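Local coordinates for protein Zn-dependent hydrolase, glyoxylase (PDB 6T5K) that probably hydrolyses beta-lactam antibiotics to substituted beta-amino acids, as a zinc-dependent class B metallo-beta-lactamase, at residues A[97-100]-A[104-107]; A[126-131]-A[164-169]. All blocks are in the same frame, centred on the assembly; numbering follows the deposited sequence.

Contact 1. Residues A[97-100]-A[104-107]; sequences VATH and DCLG. With ZN (zinc ion), chain G; ZN (zinc ion), chain H.
Cys105 lays its side chain against the ring of His100, and its sulfur lies over one face of the imidazole in a fully buried contact. At the root, CB meets the carbonyl of the same histidine, 3.1 Å from His100 O, with the methyl of Ala98 beside it. From there SG runs anti to its own carbonyl carbon (chi1 -55°), a turn that brings the sulfur over the ring face. It lies 3.4 Å from the centroid of the His100 ring and 23° off the ring normal, displaced toward the rim that holds CE1 and ND1. Thr99 OG1, itself hydrogen-bonded to Asp71, comes up alongside SG. The short side chain ends at SG, whose polarisable sulfur is well suited to lie against an aromatic face. His100, His102 and Asp104 are the metal ligands of the HXHXD motif of the metallo-beta-lactamase superfamily, and the turn just past strand 92-98 and the short helix carry its first and last ligands. His100 NE2 binds the zinc ion of chain G at 2.1 Å, together with His102 and His163; Asp104 OD2 binds the zinc ion of chain H at 2.3 Å, together with Cys182 and His223. Water 1 bridges the two metals and donates a hydrogen bond to Asp104 OD1 at 2.6 Å, so that one carboxylate grips a metal with one oxygen and orients the bridging water with the other. Farther along, Leu106 CB rests 3.9 Å from Ala98 CB, where alanine is slim enough to let the helix approach the strand.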
loop_
_atom_site.group_PDB
_atom_site.type_symbol
_atom_site.label_atom_id
_atom_site.label_comp_id
_atom_site.label_asym_id
_atom_site.label_seq_id
_atom_site.Cartn_x
_atom_site.Cartn_y
_atom_site.Cartn_z
ATOM N N VAL A 97 -5.282 -1.900 -5.715
ATOM C CA VAL A 97 -4.712 -0.594 -5.996
ATOM C C VAL A 97 -3.194 -0.721 -5.989
ATOM O O VAL A 97 -2.620 -1.202 -5.015
ATOM C CB VAL A 97 -5.138 0.443 -4.939
ATOM C CG1 VAL A 97 -4.524 1.795 -5.220
ATOM C CG2 VAL A 97 -6.654 0.549 -4.871
ATOM N N ALA A 98 -2.542 -0.242 -7.048
ATOM C CA ALA A 98 -1.080 -0.172 -7.096
ATOM C C ALA A 98 -0.694 1.243 -6.690
ATOM O O ALA A 98 -1.065 2.203 -7.374
ATOM C CB ALA A 98 -0.556 -0.441 -8.499
ATOM N N THR A 99 0.005 1.380 -5.568
ATOM C CA THR A 99 0.242 2.720 -5.043
ATOM C C THR A 99 1.405 3.461 -5.701
ATOM O O THR A 99 1.577 4.658 -5.426
ATOM C CB THR A 99 0.355 2.722 -3.508
ATOM O OG1 THR A 99 1.463 1.952 -3.068
ATOM C CG2 THR A 99 -0.949 2.242 -2.864
ATOM N N HIS A 100 2.213 2.799 -6.512
ATOM C CA HIS A 100 3.085 3.453 -7.489
ATOM C C HIS A 100 3.515 2.382 -8.479
ATOM O O HIS A 100 3.083 1.228 -8.395
ATOM C CB HIS A 100 4.269 4.255 -6.908
ATOM C CG HIS A 100 5.257 3.460 -6.112
ATOM N ND1 HIS A 100 5.060 3.136 -4.788
ATOM C CD2 HIS A 100 6.490 2.995 -6.429
ATOM C CE1 HIS A 100 6.103 2.453 -4.342
ATOM N NE2 HIS A 100 6.988 2.365 -5.311
ATOM N N ASP A 104 7.107 -3.796 -6.197
ATOM C CA ASP A 104 6.535 -4.102 -4.883
ATOM C C ASP A 104 5.168 -3.452 -4.680
ATOM O O ASP A 104 4.647 -3.435 -3.552
ATOM C CB ASP A 104 7.503 -3.742 -3.734
ATOM C CG ASP A 104 7.957 -2.276 -3.732
ATOM O OD1 ASP A 104 8.244 -1.739 -4.835
ATOM O OD2 ASP A 104 8.068 -1.675 -2.601
ATOM N N CYS A 105 4.604 -2.909 -5.752
ATOM C CA CYS A 105 3.231 -2.451 -5.801
ATOM C C CYS A 105 2.409 -3.225 -6.809
ATOM O O CYS A 105 1.208 -3.412 -6.598
ATOM C CB CYS A 105 3.181 -0.966 -6.178
ATOM S SG CYS A 105 4.158 0.059 -5.111
ATOM N N LEU A 106 3.012 -3.647 -7.939
ATOM C CA LEU A 106 2.185 -4.179 -9.013
ATOM C C LEU A 106 2.744 -5.422 -9.680
ATOM O O LEU A 106 2.181 -5.869 -10.683
ATOM C CB LEU A 106 1.865 -3.101 -10.065
ATOM C CG LEU A 106 2.996 -2.177 -10.529
ATOM C CD1 LEU A 106 4.038 -3.001 -11.257
ATOM C CD2 LEU A 106 2.459 -1.123 -11.446
ATOM N N GLY A 107 3.807 -6.012 -9.144
ATOM C CA GLY A 107 4.380 -7.172 -9.790
ATOM C C GLY A 107 3.403 -8.320 -9.949
ATOM O O GLY A 107 3.531 -9.128 -10.871
HETATM ZN ZN ZN G . 8.983 2.013 -4.952
HETATM ZN ZN ZN H . 8.986 0.309 -1.914
HETATM O O HOH W 1 9.437 0.442 -3.988
HETATM O O HOH W 2 10.570 1.809 -1.195
#

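Contact 2. Residues A[126-131]-A[164-169]; sequences LSLASQ and TQDNVI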
loop_
_atom_site.group_PDB
_atom_site.type_symbol
_atom_site.label_atom_id
_atom_site.label_comp_id
_atom_site.label_asym_id
_atom_site.label_seq_id
_atom_site.Cartn_x
_atom_site.Cartn_y
_atom_site.Cartn_z
ATOM N N LEU A 126 -0.119 4.224 -14.682
ATOM C CA LEU A 126 -0.375 3.394 -15.857
ATOM C C LEU A 126 0.704 3.597 -16.915
ATOM O O LEU A 126 1.270 2.631 -17.438
ATOM C CB LEU A 126 -1.746 3.711 -16.428
ATOM C CG LEU A 126 -2.904 2.994 -15.724
ATOM C CD1 LEU A 126 -3.092 3.462 -14.303
ATOM C CD2 LEU A 126 -4.188 3.194 -16.525
ATOM N N SER A 127 1.016 4.852 -17.237
ATOM C CA SER A 127 2.007 5.112 -18.281
ATOM C C SER A 127 3.400 4.705 -17.822
ATOM O O SER A 127 4.156 4.104 -18.589
ATOM C CB SER A 127 1.966 6.570 -18.710
ATOM O OG SER A 127 1.906 7.417 -17.597
ATOM N N LEU A 128 3.737 4.958 -16.555
ATOM C CA LEU A 128 5.055 4.555 -16.069
ATOM C C LEU A 128 5.207 3.038 -16.084
ATOM O O LEU A 128 6.264 2.518 -16.447
ATOM C CB LEU A 128 5.272 5.118 -14.667
ATOM C CG LEU A 128 5.515 6.609 -14.662
ATOM C CD1 LEU A 128 5.336 7.166 -13.286
ATOM C CD2 LEU A 128 6.929 6.957 -15.171
ATOM N N ALA A 129 4.165 2.311 -15.692
ATOM C CA ALA A 129 4.239 0.853 -15.731
ATOM C C ALA A 129 4.483 0.384 -17.155
ATOM O O ALA A 129 5.339 -0.472 -17.411
ATOM C CB ALA A 129 2.942 0.265 -15.191
ATOM N N SER A 130 3.739 0.948 -18.101
ATOM C CA SER A 130 3.903 0.555 -19.487
ATOM C C SER A 130 5.311 0.852 -19.977
ATOM O O SER A 130 5.941 0.016 -20.636
ATOM C CB SER A 130 2.872 1.293 -20.334
ATOM O OG SER A 130 3.082 0.981 -21.694
ATOM N N GLN A 131 5.839 2.025 -19.656
ATOM C CA GLN A 131 7.158 2.354 -20.156
ATOM C C GLN A 131 8.229 1.450 -19.572
ATOM O O GLN A 131 9.296 1.290 -20.175
ATOM C CB GLN A 131 7.555 3.779 -19.825
ATOM C CG GLN A 131 6.737 4.869 -20.382
ATOM C CD GLN A 131 7.059 6.166 -19.665
ATOM O OE1 GLN A 131 8.218 6.469 -19.442
ATOM N NE2 GLN A 131 6.025 6.961 -19.333
ATOM N N THR A 164 8.227 8.267 -5.495
ATOM C CA THR A 164 8.177 8.357 -6.951
ATOM C C THR A 164 7.289 9.541 -7.329
ATOM O O THR A 164 6.650 10.173 -6.473
ATOM C CB THR A 164 7.607 7.097 -7.617
ATOM O OG1 THR A 164 6.304 6.851 -7.084
ATOM C CG2 THR A 164 8.514 5.897 -7.408
ATOM N N GLN A 165 7.242 9.856 -8.626
ATOM C CA GLN A 165 6.389 10.953 -9.056
ATOM C C GLN A 165 4.911 10.636 -8.933
ATOM O O GLN A 165 4.102 11.565 -8.803
ATOM C CB GLN A 165 6.673 11.360 -10.495
ATOM C CG GLN A 165 6.509 10.252 -11.531
ATOM C CD GLN A 165 6.581 10.768 -12.925
ATOM O OE1 GLN A 165 7.574 10.582 -13.613
ATOM N NE2 GLN A 165 5.542 11.413 -13.354
ATOM N N ASP A 166 4.541 9.347 -8.966
ATOM C CA ASP A 166 3.162 8.898 -9.082
ATOM C C ASP A 166 2.596 8.321 -7.783
ATOM O O ASP A 166 1.471 7.807 -7.808
ATOM C CB ASP A 166 3.067 7.839 -10.182
ATOM C CG ASP A 166 3.933 6.604 -9.890
ATOM O OD1 ASP A 166 5.077 6.753 -9.408
ATOM O OD2 ASP A 166 3.450 5.474 -10.171
ATOM N N ASN A 167 3.357 8.334 -6.714
ATOM C CA ASN A 167 2.897 7.659 -5.520
ATOM C C ASN A 167 1.608 8.203 -4.913
ATOM O O ASN A 167 1.420 9.363 -4.876
ATOM C CB ASN A 167 4.020 7.448 -4.496
ATOM C CG ASN A 167 4.769 8.730 -4.119
ATOM O OD1 ASN A 167 5.872 8.691 -3.648
ATOM N ND2 ASN A 167 4.145 9.789 -4.277
ATOM N N VAL A 168 0.751 7.293 -4.465
ATOM C CA VAL A 168 -0.523 7.633 -3.856
ATOM C C VAL A 168 -0.639 6.937 -2.519
ATOM O O VAL A 168 0.066 5.966 -2.244
ATOM C CB VAL A 168 -1.752 7.298 -4.726
ATOM C CG1 VAL A 168 -1.684 8.123 -5.995
ATOM C CG2 VAL A 168 -1.780 5.826 -5.070
ATOM N N ILE A 169 -1.567 7.428 -1.700
ATOM C CA ILE A 169 -1.860 6.795 -0.424
ATOM C C ILE A 169 -3.235 6.148 -0.473
ATOM O O ILE A 169 -4.100 6.493 -1.302
ATOM C CB ILE A 169 -1.696 7.726 0.799
ATOM C CG1 ILE A 169 -2.631 8.934 0.729
ATOM C CG2 ILE A 169 -0.256 8.161 0.869
ATOM C CD1 ILE A 169 -4.041 8.618 1.134
#
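The loop that follows the zinc ligand His163 leans on helix 123-131 through one apolar finger, Leu128. With chi1 at -73°, its CG lies beside the backbone N and CD1 is carried toward two side chains of the loop. On one of them it meets the aliphatic part of Gln165, with Leu128 CD1 3.7 Å from Gln165 CG; on the other it rests against the carboxylate of Asp166, with Leu128 CD1 3.7 Å from Asp166 CG. Leu128 CD2 adds a looser approach to Gln165 OE1, at 4.0 Å. Leucine suits the spot because it is long enough to bring one terminal methyl against both residues, and glutamine offers methylene groups for packing while its amide extends beyond them. Asp166 also has polar work. Thr164 OG1 donates to Asp166 OD1 at 2.6 Å, from 39° out of the carboxylate plane, and Asp166 OD2 is hydrogen-bonded to Thr125, so both oxygens are engaged and the group is held in place. A nearly straight bond from Thr164 N to Asn167 OD1 (3.0 Å) ties the start of the loop to Asn167. Thus the helix, which follows strand 119-122, lies beside the loop that leads from strand 152-157 into strand 169-172, and Phe122 of strand 119-122 touches both Asp166 and Val168.

Along the chain, strand 92-98 of the eight-stranded sheet runs into contact 1, which closes a very short loop: three residues separate 97-100 from 104-107. The chain then passes through helix 109-114 and strand 119-122 to helix 123-131, where contact 2 opens; 32 residues, many of them in strands, lie before it closes at 164-169. The two loops therefore follow in series, neither nested nor crossed. They meet directly in space. Thr99 O and Val168 N, 2.9 Å apart, probably share a hydrogen bond, and Thr164 and Asp166 pack against His100. Together they join the C-terminal end of an inner strand of the larger sheet, where the zinc ligands begin, to the approach to strand 169-172 in the smaller one.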